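Local coordinates for protein proline dehydrogenase (Bradyrhizobium japonicum USDA 110, PDB 3HAZ) that probably oxidises proline to glutamate in two steps, pairing an FAD-dependent proline dehydrogenase with an NAD-dependent aldehyde dehydrogenase in one polypeptide, at residues A554-A559 with T723-I728; A655-N660 with A664-Q669; V731-T734 with V739-S742; T964-K967 with H972-A975. All coordinates share one frame; numbering follows the deposited sequence.

Overall arrangement
All four contacts lie in the aldehyde dehydrogenase part of the chain. Interactions 2 and 3, with centres about 12 Å apart, join neighbouring parallel strands 641-656 and 730-734 to the helices that follow them, and both touch NAD. Interaction 1, centred about 16 Å from interaction 3, packs helix 549-567 against the turn between helix 716-724 and strand 730-734. In sequence, interaction 2 falls between the two segments of interaction 1; interaction 3 follows, then interaction 4, in the loop before strand 978-986, where Tyr973 reaches Gln669 and Val732. Helix 549-567, the cofactor pocket and the subunit boundary are thus gathered round the sheet of strands 641-656 and 730-734.

Interaction 1: residues A554-A559 with T723-I728; sequences AAVAAA and TAHPDI
Val556 sets its CG1 methyl squarely over the imidazole of His725, in a CH-pi contact with 3.6 Å from CG1 to the centroid of the His725 ring and only 9° between that line and the ring normal. With CG1 anti to the backbone N (chi1 178°), this torsion carries the methyl over the ring face, the two side chains approaching from opposite directions. The same methyl also touches Ile728, whose CG2 lies 3.9 Å from Val556 CG1. The ring is held by its own turn: Asp727 N donates to His725 ND1 at 3.0 Å, nearly in the ring plane, which restrains rotation of the imidazole and presents its face to the valine. His725 to Ile728 form a type I beta turn, the link between helix 716-724 and strand 730-734 in the Rossmann-like NAD-binding domain. Because ND1 accepts this bond, a neutral His725 would probably carry its proton on NE2. Lys750 NZ hydrogen-bonds to the carbonyls of both Thr723 and His725 around the same corner, while the ring of His553 meets that of His725 with planes about 50° apart. Ile728 also reaches Val654 of strand 641-656 and Leu747 of helix 737-749.

Interaction 2: residues A655-N660 with A664-Q669; sequences AISPWN and AIFLGQ. With NAD (nicotinamide-adenine-dinucleotide), chain D.
In the beta-alpha-beta unit formed by strand 641-656, helix 664-675 and strand 679-683, Gln669 reaches back from the helix to the strand end at Ile656 and the loop that begins with Ser657, where NAD binds. Its chain runs extended beyond CG (chi2 -170°), which carries the amide to the strand. Gln669 NE2 donates to Ile656 O at 3.1 Å in an almost straight bond (173°), yet the donor stands above the carbonyl plane, 70° out of it. That carbonyl also pairs with the backbone of Thr734 in the sheet, and Gln669 OE1 hydrogen-bonds to Thr734 OG1, so the amide spans two strands. A leucine here would probably leave Ile656 O without its second donor and Thr734 OG1 without its glutamine partner. Nearer the helix start, the Ser657 hydroxyl lies in the plane of the Phe666 ring, at its edge, with OG 3.5 Å from CD1. Pro658 and Ile665 cross at about a right angle, the CD of Pro658 being 3.6 Å from Ile665 CG2. Ile665 CD1 extends to 3.4 Å from C4N of the nicotinamide. The loop holds the cofactor: NAD O3B donates to Ser657 O at 2.8 Å, and Trp659 NE1 makes a weak bond to NAD O1N. The glutamine amide, donor and acceptor, thus ties the end of strand 641-656 to Thr734, with Ile665 and the Asn660 amide both beside the nicotinamide.

Interaction 3: residues V731-T734 with V739-S742; sequences VVFT and VARS. With NAD (nicotinamide-adenine-dinucleotide), chain D.
The hydroxyl oxygen of Ser736 hydrogen-bonds both to the backbone N of Val739 and to NAD, bringing the start of helix 737-749 to the cofactor just where Val739 packs on Phe733. The Phe733 ring and the valine side chain cross at about a right angle, with Phe733 CZ 3.6 Å from Val739 CG1. One atom further round the ring, Phe733 CE2 rests 3.7 Å from the methyl CB of Ala740. With its CG anti to the backbone N (chi1 170°), the phenyl group lies between strand 730-734 and helix 737-749, and its rim also reaches the adenosine half of NAD: Phe733 CE1 comes to 3.3 Å from the ribose oxygen O4B. Replacing the phenyl by alanine is likely to leave a gap beside the ribose and to strip the Val739 and Ala740 methyls of the ring they pack on. The two branches of Val739 touch different parts of the AMP half of NAD. CG1 lies over the adenine face, 3.4 Å from NAD C5A, while CG2 is 3.2 Å from the phosphate oxygen O1A. Ala740 and Arg741 also pack on Ile754 and Lys750 of the second subunit. A strand, a short turn and a helix starting beside the diphosphate, with apolar side chains against adenosine, form the strand-turn-helix element characteristic of Rossmann-like dinucleotide sites, here in the aldehyde dehydrogenase fold.

Interaction 4: residues T964-K967 with H972-A975; sequences TGPK and HYLA
Pro966 lays its ring against the backbone carbonyl of His972, with CB and CG each 3.2 Å from His972 O. The peptide bond before the proline is cis, which bends the chain here, and Thr964 OG1 donates to Gly965 O at 2.8 Å, in the carbonyl plane and on a lone pair. Gly965 itself has backbone angles (79°, 173°) at which a side chain would press on the preceding carbonyl oxygen. Across the contact, Tyr973 turns its ring toward two carbonyl oxygens. Its CG is anti to the backbone N (chi1 -162°), which swings the ring alongside residues 966-967; Tyr973 CD1 is 3.4 Å from Lys967 O, and the Pro966 oxygen lies at the ring edge, near its plane. These are contacts of ring carbons with carbonyl oxygens; no direct hydrogen bond joins the segments. The polar link is a water that donates to Lys967 O at 2.9 Å and accepts from His972 N at the same length. The ammonium of Lys967 is bound to the carbonyls of Pro955, Gly938 and Gly957, while the Tyr973 ring stands edge-to-face with Phe977 and meets Tyr621 as well. From the second subunit, Glu980 OE2 hydrogen-bonds to Lys967 N and Arg650 NH2 to Thr964 O. The loop folds on itself ahead of strand 978-986, and its two segments lie against the second subunit in the aldehyde dehydrogenase fold, with Pro966 also near Glu760, a predicted active-site residue.

Interaction 1: residues A554-A559 with T723-I728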
loop_
_atom_site.group_PDB
_atom_site.type_symbol
_atom_site.label_atom_id
_atom_site.label_comp_id
_atom_site.label_asym_id
_atom_site.label_seq_id
_atom_site.Cartn_x
_atom_site.Cartn_y
_atom_site.Cartn_z
ATOM N N ALA A 554 -33.977 -16.978 44.862
ATOM C CA ALA A 554 -34.772 -15.988 44.143
ATOM C C ALA A 554 -33.882 -15.145 43.230
ATOM O O ALA A 554 -34.278 -14.767 42.122
ATOM C CB ALA A 554 -35.524 -15.101 45.120
ATOM N N ALA A 555 -32.675 -14.854 43.702
ATOM C CA ALA A 555 -31.723 -14.078 42.917
ATOM C C ALA A 555 -31.344 -14.818 41.636
ATOM O O ALA A 555 -31.322 -14.229 40.555
ATOM C CB ALA A 555 -30.487 -13.762 43.744
ATOM N N VAL A 556 -31.051 -16.110 41.761
ATOM C CA VAL A 556 -30.697 -16.924 40.603
ATOM C C VAL A 556 -31.863 -17.000 39.622
ATOM O O VAL A 556 -31.680 -16.860 38.411
ATOM C CB VAL A 556 -30.267 -18.350 41.014
ATOM C CG1 VAL A 556 -29.963 -19.192 39.784
ATOM C CG2 VAL A 556 -29.053 -18.293 41.919
ATOM N N ALA A 557 -33.064 -17.221 40.145
ATOM C CA ALA A 557 -34.242 -17.293 39.289
ATOM C C ALA A 557 -34.427 -15.978 38.541
ATOM O O ALA A 557 -34.708 -15.970 37.345
ATOM C CB ALA A 557 -35.488 -17.631 40.110
ATOM N N ALA A 558 -34.258 -14.865 39.250
ATOM C CA ALA A 558 -34.403 -13.547 38.646
ATOM C C ALA A 558 -33.312 -13.286 37.595
ATOM O O ALA A 558 -33.589 -12.767 36.510
ATOM C CB ALA A 558 -34.389 -12.470 39.718
ATOM N N ALA A 559 -32.076 -13.648 37.923
ATOM C CA ALA A 559 -30.979 -13.534 36.970
ATOM C C ALA A 559 -31.260 -14.401 35.750
ATOM O O ALA A 559 -31.037 -13.982 34.620
ATOM C CB ALA A 559 -29.656 -13.936 37.620
ATOM N N THR A 723 -23.622 -21.772 44.293
ATOM C CA THR A 723 -22.884 -22.706 43.440
ATOM C C THR A 723 -23.594 -24.049 43.284
ATOM O O THR A 723 -23.360 -24.775 42.321
ATOM C CB THR A 723 -21.440 -22.946 43.946
ATOM O OG1 THR A 723 -21.471 -23.516 45.261
ATOM C CG2 THR A 723 -20.661 -21.638 43.981
ATOM N N ALA A 724 -24.461 -24.381 44.232
ATOM C CA ALA A 724 -25.159 -25.657 44.191
ATOM C C ALA A 724 -26.437 -25.581 43.359
ATOM O O ALA A 724 -26.981 -26.605 42.956
ATOM C CB ALA A 724 -25.454 -26.153 45.606
ATOM N N HIS A 725 -26.911 -24.367 43.094
ATOM C CA HIS A 725 -28.140 -24.177 42.326
ATOM C C HIS A 725 -28.066 -24.838 40.949
ATOM O O HIS A 725 -27.128 -24.599 40.191
ATOM C CB HIS A 725 -28.457 -22.689 42.174
ATOM C CG HIS A 725 -29.883 -22.413 41.812
ATOM N ND1 HIS A 725 -30.406 -22.703 40.570
ATOM C CD2 HIS A 725 -30.895 -21.873 42.531
ATOM C CE1 HIS A 725 -31.679 -22.355 40.538
ATOM N NE2 HIS A 725 -32.002 -21.848 41.716
ATOM N N PRO A 726 -29.067 -25.669 40.619
ATOM C CA PRO A 726 -29.094 -26.447 39.371
ATOM C C PRO A 726 -29.154 -25.614 38.086
ATOM O O PRO A 726 -28.792 -26.126 37.022
ATOM C CB PRO A 726 -30.386 -27.274 39.512
ATOM C CG PRO A 726 -31.212 -26.508 40.510
ATOM C CD PRO A 726 -30.187 -26.044 41.500
ATOM N N ASP A 727 -29.603 -24.366 38.175
ATOM C CA ASP A 727 -29.822 -23.556 36.977
ATOM C C ASP A 727 -28.661 -22.646 36.567
ATOM O O ASP A 727 -28.770 -21.906 35.590
ATOM C CB ASP A 727 -31.077 -22.697 37.132
ATOM C CG ASP A 727 -32.345 -23.520 37.175
ATOM O OD1 ASP A 727 -32.308 -24.703 36.763
ATOM O OD2 ASP A 727 -33.376 -22.972 37.623
ATOM N N ILE A 728 -27.557 -22.684 37.293
ATOM C CA ILE A 728 -26.452 -21.787 36.953
ATOM C C ILE A 728 -25.591 -22.347 35.817
ATOM O O ILE A 728 -25.473 -23.563 35.666
ATOM C CB ILE A 728 -25.602 -21.445 38.177
ATOM C CG1 ILE A 728 -24.962 -22.710 38.749
ATOM C CG2 ILE A 728 -26.463 -20.734 39.225
ATOM C CD1 ILE A 728 -23.615 -22.476 39.387
#

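Interaction 2: residues A655-N660 with A664-Q669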
loop_
_atom_site.group_PDB
_atom_site.type_symbol
_atom_site.label_atom_id
_atom_site.label_comp_id
_atom_site.label_asym_id
_atom_site.label_seq_id
_atom_site.Cartn_x
_atom_site.Cartn_y
_atom_site.Cartn_z
ATOM N N ALA A 655 -20.633 -15.201 40.545
ATOM C CA ALA A 655 -19.331 -14.591 40.778
ATOM C C ALA A 655 -19.054 -14.495 42.271
ATOM O O ALA A 655 -19.838 -13.910 43.020
ATOM C CB ALA A 655 -19.258 -13.216 40.137
ATOM N N ILE A 656 -17.940 -15.078 42.699
ATOM C CA ILE A 656 -17.567 -15.078 44.107
ATOM C C ILE A 656 -16.181 -14.452 44.256
ATOM O O ILE A 656 -15.229 -14.893 43.621
ATOM C CB ILE A 656 -17.561 -16.507 44.679
ATOM C CG1 ILE A 656 -18.972 -17.101 44.649
ATOM C CG2 ILE A 656 -16.997 -16.513 46.085
ATOM C CD1 ILE A 656 -19.019 -18.580 44.946
ATOM N N SER A 657 -16.078 -13.426 45.095
ATOM C CA SER A 657 -14.867 -12.619 45.173
ATOM C C SER A 657 -14.302 -12.537 46.592
ATOM O O SER A 657 -15.031 -12.756 47.561
ATOM C CB SER A 657 -15.161 -11.212 44.647
ATOM O OG SER A 657 -16.300 -10.665 45.289
ATOM N N PRO A 658 -12.998 -12.208 46.714
ATOM C CA PRO A 658 -12.301 -12.117 48.001
ATOM C C PRO A 658 -12.319 -10.703 48.576
ATOM O O PRO A 658 -12.778 -9.765 47.923
ATOM C CB PRO A 658 -10.850 -12.477 47.640
ATOM C CG PRO A 658 -10.745 -12.329 46.123
ATOM C CD PRO A 658 -12.091 -11.903 45.596
ATOM N N TRP A 659 -11.779 -10.561 49.784
ATOM C CA TRP A 659 -11.773 -9.288 50.497
ATOM C C TRP A 659 -10.561 -8.405 50.178
ATOM O O TRP A 659 -10.566 -7.212 50.481
ATOM C CB TRP A 659 -11.833 -9.542 52.007
ATOM C CG TRP A 659 -10.779 -10.500 52.471
ATOM C CD1 TRP A 659 -10.927 -11.839 52.697
ATOM C CD2 TRP A 659 -9.405 -10.196 52.746
ATOM N NE1 TRP A 659 -9.732 -12.385 53.101
ATOM C CE2 TRP A 659 -8.783 -11.398 53.139
ATOM C CE3 TRP A 659 -8.646 -9.024 52.704
ATOM C CZ2 TRP A 659 -7.433 -11.461 53.486
ATOM C CZ3 TRP A 659 -7.302 -9.088 53.049
ATOM C CH2 TRP A 659 -6.711 -10.299 53.432
ATOM N N ASN A 660 -9.525 -8.983 49.575
ATOM C CA ASN A 660 -8.256 -8.265 49.433
ATOM C C ASN A 660 -8.211 -7.290 48.254
ATOM O O ASN A 660 -7.456 -6.314 48.280
ATOM C CB ASN A 660 -7.068 -9.231 49.407
ATOM C CG ASN A 660 -7.050 -10.107 48.171
ATOM O OD1 ASN A 660 -8.094 -10.442 47.614
ATOM N ND2 ASN A 660 -5.853 -10.499 47.743
ATOM N N ALA A 664 -11.770 -4.249 42.574
ATOM C CA ALA A 664 -11.263 -4.546 41.230
ATOM C C ALA A 664 -11.507 -5.985 40.790
ATOM O O ALA A 664 -11.903 -6.230 39.655
ATOM C CB ALA A 664 -9.779 -4.189 41.108
ATOM N N ILE A 665 -11.256 -6.935 41.679
ATOM C CA ILE A 665 -11.476 -8.336 41.353
ATOM C C ILE A 665 -12.968 -8.606 41.311
ATOM O O ILE A 665 -13.449 -9.368 40.470
ATOM C CB ILE A 665 -10.792 -9.265 42.370
ATOM C CG1 ILE A 665 -9.287 -9.287 42.113
ATOM C CG2 ILE A 665 -11.361 -10.681 42.277
ATOM C CD1 ILE A 665 -8.543 -10.237 43.008
ATOM N N PHE A 666 -13.697 -7.965 42.219
ATOM C CA PHE A 666 -15.150 -8.019 42.195
ATOM C C PHE A 666 -15.673 -7.607 40.823
ATOM O O PHE A 666 -16.415 -8.357 40.188
ATOM C CB PHE A 666 -15.761 -7.123 43.277
ATOM C CG PHE A 666 -17.261 -7.050 43.211
ATOM C CD1 PHE A 666 -18.041 -8.020 43.822
ATOM C CD2 PHE A 666 -17.889 -6.036 42.501
ATOM C CE1 PHE A 666 -19.428 -7.969 43.748
ATOM C CE2 PHE A 666 -19.278 -5.978 42.417
ATOM C CZ PHE A 666 -20.046 -6.945 43.040
ATOM N N LEU A 667 -15.275 -6.419 40.373
ATOM C CA LEU A 667 -15.743 -5.870 39.100
ATOM C C LEU A 667 -15.151 -6.578 37.887
ATOM O O LEU A 667 -15.817 -6.730 36.868
ATOM C CB LEU A 667 -15.451 -4.368 39.016
ATOM C CG LEU A 667 -16.455 -3.472 39.740
ATOM C CD1 LEU A 667 -16.073 -2.006 39.609
ATOM C CD2 LEU A 667 -17.852 -3.720 39.187
ATOM N N GLY A 668 -13.894 -6.996 37.995
ATOM C CA GLY A 668 -13.256 -7.725 36.917
ATOM C C GLY A 668 -14.071 -8.955 36.544
ATOM O O GLY A 668 -14.445 -9.139 35.386
ATOM N N GLN A 669 -14.356 -9.792 37.536
ATOM C CA GLN A 669 -15.104 -11.023 37.310
ATOM C C GLN A 669 -16.513 -10.729 36.812
ATOM O O GLN A 669 -17.005 -11.389 35.903
ATOM C CB GLN A 669 -15.165 -11.850 38.596
ATOM C CG GLN A 669 -13.794 -12.250 39.118
ATOM C CD GLN A 669 -13.868 -13.264 40.232
ATOM O OE1 GLN A 669 -13.114 -14.232 40.243
ATOM N NE2 GLN A 669 -14.781 -13.054 41.178
HETATM P PA NAD D . -11.768 -17.656 50.724
HETATM O O1A NAD D . -11.569 -19.147 50.069
HETATM O O2A NAD D . -11.637 -17.735 52.188
HETATM O O5B NAD D . -13.297 -17.130 50.312
HETATM C C5B NAD D . -13.439 -16.172 49.272
HETATM C C4B NAD D . -14.886 -16.113 48.757
HETATM O O4B NAD D . -15.554 -17.424 48.609
HETATM C C3B NAD D . -15.902 -15.331 49.685
HETATM O O3B NAD D . -16.738 -14.357 49.139
HETATM C C2B NAD D . -16.479 -16.469 50.522
HETATM O O2B NAD D . -17.504 -16.209 51.454
HETATM C C1B NAD D . -16.684 -17.477 49.476
HETATM N N9A NAD D . -16.820 -18.826 50.045
HETATM C C8A NAD D . -16.314 -19.283 51.219
HETATM N N7A NAD D . -16.692 -20.652 51.355
HETATM C C5A NAD D . -17.448 -21.010 50.216
HETATM C C6A NAD D . -18.055 -22.203 49.838
HETATM N N6A NAD D . -17.956 -23.367 50.703
HETATM N N1A NAD D . -18.735 -22.279 48.665
HETATM C C2A NAD D . -18.825 -21.167 47.845
HETATM N N3A NAD D . -18.228 -19.993 48.215
HETATM C C4A NAD D . -17.538 -19.915 49.405
HETATM O O3 NAD D . -10.667 -16.571 50.071
HETATM P PN NAD D . -10.392 -15.111 50.839
HETATM O O1N NAD D . -10.065 -15.394 52.447
HETATM O O2N NAD D . -11.567 -14.248 50.703
HETATM O O5D NAD D . -9.079 -14.347 50.148
HETATM C C5D NAD D . -7.773 -14.869 50.351
HETATM C C4D NAD D . -7.382 -15.924 49.294
HETATM O O4D NAD D . -7.804 -15.649 47.889
HETATM C C3D NAD D . -5.874 -16.407 49.157
HETATM O O3D NAD D . -5.569 -17.771 49.318
HETATM C C2D NAD D . -5.486 -15.705 47.837
HETATM O O2D NAD D . -4.206 -15.878 47.261
HETATM C C1D NAD D . -6.707 -15.903 47.035
HETATM N N1N NAD D . -6.709 -14.915 45.948
HETATM C C2N NAD D . -6.175 -15.270 44.695
HETATM C C3N NAD D . -6.156 -14.288 43.616
HETATM C C7N NAD D . -5.582 -14.680 42.243
HETATM O O7N NAD D . -5.756 -13.968 41.319
HETATM N N7N NAD D . -4.958 -15.975 42.058
HETATM C C4N NAD D . -6.692 -12.923 43.845
HETATM C C5N NAD D . -7.225 -12.574 45.088
HETATM C C6N NAD D . -7.248 -13.568 46.184
#

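Interaction 3: residues V731-T734 with V739-S742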
loop_
_atom_site.group_PDB
_atom_site.type_symbol
_atom_site.label_atom_id
_atom_site.label_comp_id
_atom_site.label_asym_id
_atom_site.label_seq_id
_atom_site.Cartn_x
_atom_site.Cartn_y
_atom_site.Cartn_z
ATOM N N VAL A 731 -19.284 -20.687 37.092
ATOM C CA VAL A 731 -18.808 -20.041 38.302
ATOM C C VAL A 731 -17.427 -19.413 38.082
ATOM O O VAL A 731 -16.494 -20.065 37.607
ATOM C CB VAL A 731 -18.746 -21.038 39.474
ATOM C CG1 VAL A 731 -18.076 -20.407 40.692
ATOM C CG2 VAL A 731 -20.152 -21.541 39.821
ATOM N N VAL A 732 -17.316 -18.132 38.408
ATOM C CA VAL A 732 -16.026 -17.453 38.404
ATOM C C VAL A 732 -15.674 -17.143 39.859
ATOM O O VAL A 732 -16.403 -16.424 40.548
ATOM C CB VAL A 732 -16.047 -16.182 37.518
ATOM C CG1 VAL A 732 -17.167 -15.250 37.945
ATOM C CG2 VAL A 732 -14.686 -15.463 37.537
ATOM N N PHE A 733 -14.571 -17.723 40.327
ATOM C CA PHE A 733 -14.201 -17.673 41.739
ATOM C C PHE A 733 -12.770 -17.198 41.967
ATOM O O PHE A 733 -11.845 -17.598 41.259
ATOM C CB PHE A 733 -14.373 -19.063 42.356
ATOM C CG PHE A 733 -13.794 -19.196 43.730
ATOM C CD1 PHE A 733 -14.532 -18.835 44.844
ATOM C CD2 PHE A 733 -12.514 -19.692 43.912
ATOM C CE1 PHE A 733 -14.000 -18.958 46.113
ATOM C CE2 PHE A 733 -11.979 -19.819 45.177
ATOM C CZ PHE A 733 -12.725 -19.454 46.281
ATOM N N THR A 734 -12.590 -16.344 42.962
ATOM C CA THR A 734 -11.248 -16.015 43.419
ATOM C C THR A 734 -11.211 -16.112 44.931
ATOM O O THR A 734 -11.982 -15.446 45.624
ATOM C CB THR A 734 -10.808 -14.612 42.980
ATOM O OG1 THR A 734 -10.794 -14.543 41.551
ATOM C CG2 THR A 734 -9.416 -14.326 43.494
ATOM N N VAL A 739 -11.456 -23.705 49.209
ATOM C CA VAL A 739 -12.838 -23.401 48.866
ATOM C C VAL A 739 -13.125 -23.720 47.389
ATOM O O VAL A 739 -14.208 -24.192 47.050
ATOM C CB VAL A 739 -13.200 -21.941 49.210
ATOM C CG1 VAL A 739 -14.533 -21.552 48.578
ATOM C CG2 VAL A 739 -13.246 -21.754 50.727
ATOM N N ALA A 740 -12.143 -23.493 46.521
ATOM C CA ALA A 740 -12.318 -23.790 45.103
ATOM C C ALA A 740 -12.626 -25.269 44.879
ATOM O O ALA A 740 -13.536 -25.612 44.124
ATOM C CB ALA A 740 -11.091 -23.352 44.293
ATOM N N ARG A 741 -11.878 -26.143 45.546
ATOM C CA ARG A 741 -12.102 -27.583 45.432
ATOM C C ARG A 741 -13.495 -27.971 45.910
ATOM O O ARG A 741 -14.136 -28.856 45.341
ATOM C CB ARG A 741 -11.049 -28.363 46.226
ATOM C CG ARG A 741 -9.688 -28.419 45.558
ATOM C CD ARG A 741 -8.887 -29.587 46.090
ATOM N NE ARG A 741 -8.521 -29.393 47.489
ATOM C CZ ARG A 741 -7.455 -28.707 47.883
ATOM N NH1 ARG A 741 -6.654 -28.152 46.981
ATOM N NH2 ARG A 741 -7.191 -28.570 49.172
ATOM N N SER A 742 -13.955 -27.311 46.967
ATOM C CA SER A 742 -15.289 -27.548 47.494
ATOM C C SER A 742 -16.350 -27.155 46.463
ATOM O O SER A 742 -17.314 -27.888 46.234
ATOM C CB SER A 742 -15.486 -26.770 48.799
ATOM O OG SER A 742 -16.864 -26.666 49.123
HETATM P PA NAD D . -11.768 -17.656 50.724
HETATM O O1A NAD D . -11.569 -19.147 50.069
HETATM O O2A NAD D . -11.637 -17.735 52.188
HETATM O O5B NAD D . -13.297 -17.130 50.312
HETATM C C5B NAD D . -13.439 -16.172 49.272
HETATM C C4B NAD D . -14.886 -16.113 48.757
HETATM O O4B NAD D . -15.554 -17.424 48.609
HETATM C C3B NAD D . -15.902 -15.331 49.685
HETATM O O3B NAD D . -16.738 -14.357 49.139
HETATM C C2B NAD D . -16.479 -16.469 50.522
HETATM O O2B NAD D . -17.504 -16.209 51.454
HETATM C C1B NAD D . -16.684 -17.477 49.476
HETATM N N9A NAD D . -16.820 -18.826 50.045
HETATM C C8A NAD D . -16.314 -19.283 51.219
HETATM N N7A NAD D . -16.692 -20.652 51.355
HETATM C C5A NAD D . -17.448 -21.010 50.216
HETATM C C6A NAD D . -18.055 -22.203 49.838
HETATM N N6A NAD D . -17.956 -23.367 50.703
HETATM N N1A NAD D . -18.735 -22.279 48.665
HETATM C C2A NAD D . -18.825 -21.167 47.845
HETATM N N3A NAD D . -18.228 -19.993 48.215
HETATM C C4A NAD D . -17.538 -19.915 49.405
HETATM O O3 NAD D . -10.667 -16.571 50.071
HETATM P PN NAD D . -10.392 -15.111 50.839
HETATM O O1N NAD D . -10.065 -15.394 52.447
HETATM O O2N NAD D . -11.567 -14.248 50.703
HETATM O O5D NAD D . -9.079 -14.347 50.148
HETATM C C5D NAD D . -7.773 -14.869 50.351
HETATM C C4D NAD D . -7.382 -15.924 49.294
HETATM O O4D NAD D . -7.804 -15.649 47.889
HETATM C C3D NAD D . -5.874 -16.407 49.157
HETATM O O3D NAD D . -5.569 -17.771 49.318
HETATM C C2D NAD D . -5.486 -15.705 47.837
HETATM O O2D NAD D . -4.206 -15.878 47.261
HETATM C C1D NAD D . -6.707 -15.903 47.035
HETATM N N1N NAD D . -6.709 -14.915 45.948
HETATM C C2N NAD D . -6.175 -15.270 44.695
HETATM C C3N NAD D . -6.156 -14.288 43.616
HETATM C C7N NAD D . -5.582 -14.680 42.243
HETATM O O7N NAD D . -5.756 -13.968 41.319
HETATM N N7N NAD D . -4.958 -15.975 42.058
HETATM C C4N NAD D . -6.692 -12.923 43.845
HETATM C C5N NAD D . -7.225 -12.574 45.088
HETATM C C6N NAD D . -7.248 -13.568 46.184
#

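Interaction 4: residues T964-K967 with H972-A975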
loop_
_atom_site.group_PDB
_atom_site.type_symbol
_atom_site.label_atom_id
_atom_site.label_comp_id
_atom_site.label_asym_id
_atom_site.label_seq_id
_atom_site.Cartn_x
_atom_site.Cartn_y
_atom_site.Cartn_z
ATOM N N THR A 964 -6.971 -22.193 37.535
ATOM C CA THR A 964 -7.377 -22.972 36.374
ATOM C C THR A 964 -7.042 -22.260 35.070
ATOM O O THR A 964 -6.866 -22.902 34.045
ATOM C CB THR A 964 -8.920 -23.240 36.366
ATOM O OG1 THR A 964 -9.631 -21.999 36.494
ATOM C CG2 THR A 964 -9.330 -24.175 37.494
ATOM N N GLY A 965 -6.950 -20.934 35.114
ATOM C CA GLY A 965 -6.993 -20.140 33.897
ATOM C C GLY A 965 -8.447 -20.023 33.453
ATOM O O GLY A 965 -9.320 -20.649 34.051
ATOM N N PRO A 966 -8.722 -19.200 32.428
ATOM C CA PRO A 966 -7.727 -18.369 31.747
ATOM C C PRO A 966 -7.321 -17.191 32.632
ATOM O O PRO A 966 -7.923 -16.963 33.685
ATOM C CB PRO A 966 -8.472 -17.849 30.505
ATOM C CG PRO A 966 -9.895 -18.327 30.634
ATOM C CD PRO A 966 -10.093 -18.870 32.006
ATOM N N LYS A 967 -6.308 -16.454 32.194
ATOM C CA LYS A 967 -5.769 -15.335 32.958
ATOM C C LYS A 967 -6.688 -14.121 32.897
ATOM O O LYS A 967 -7.032 -13.656 31.816
ATOM C CB LYS A 967 -4.389 -14.942 32.412
ATOM C CG LYS A 967 -3.221 -15.836 32.842
ATOM C CD LYS A 967 -1.998 -15.491 31.987
ATOM C CE LYS A 967 -0.667 -15.924 32.616
ATOM N NZ LYS A 967 -0.338 -15.098 33.796
ATOM N N HIS A 972 -7.413 -14.219 26.649
ATOM C CA HIS A 972 -8.080 -15.521 26.612
ATOM C C HIS A 972 -9.191 -15.650 27.647
ATOM O O HIS A 972 -9.764 -16.723 27.817
ATOM C CB HIS A 972 -7.068 -16.655 26.803
ATOM C CG HIS A 972 -5.979 -16.659 25.782
ATOM N ND1 HIS A 972 -6.155 -17.161 24.511
ATOM C CD2 HIS A 972 -4.703 -16.209 25.837
ATOM C CE1 HIS A 972 -5.034 -17.023 23.827
ATOM N NE2 HIS A 972 -4.137 -16.446 24.608
ATOM N N TYR A 973 -9.499 -14.551 28.326
ATOM C CA TYR A 973 -10.426 -14.577 29.459
ATOM C C TYR A 973 -11.903 -14.654 29.067
ATOM O O TYR A 973 -12.638 -15.521 29.550
ATOM C CB TYR A 973 -10.196 -13.341 30.324
ATOM C CG TYR A 973 -10.747 -13.415 31.733
ATOM C CD1 TYR A 973 -10.257 -14.344 32.648
ATOM C CD2 TYR A 973 -11.724 -12.522 32.161
ATOM C CE1 TYR A 973 -10.742 -14.394 33.948
ATOM C CE2 TYR A 973 -12.214 -12.563 33.455
ATOM C CZ TYR A 973 -11.721 -13.499 34.341
ATOM O OH TYR A 973 -12.209 -13.533 35.623
ATOM N N LEU A 974 -12.337 -13.738 28.205
ATOM C CA LEU A 974 -13.757 -13.590 27.899
ATOM C C LEU A 974 -14.376 -14.831 27.260
ATOM O O LEU A 974 -15.514 -15.189 27.564
ATOM C CB LEU A 974 -14.000 -12.359 27.019
ATOM C CG LEU A 974 -13.745 -11.009 27.703
ATOM C CD1 LEU A 974 -14.190 -9.845 26.830
ATOM C CD2 LEU A 974 -14.431 -10.948 29.059
ATOM N N ALA A 975 -13.624 -15.477 26.375
ATOM C CA ALA A 975 -14.114 -16.639 25.644
ATOM C C ALA A 975 -14.622 -17.724 26.585
ATOM O O ALA A 975 -15.586 -18.419 26.273
ATOM C CB ALA A 975 -13.022 -17.199 24.732
HETATM O O HOH W 1 -6.077 -14.293 29.173
#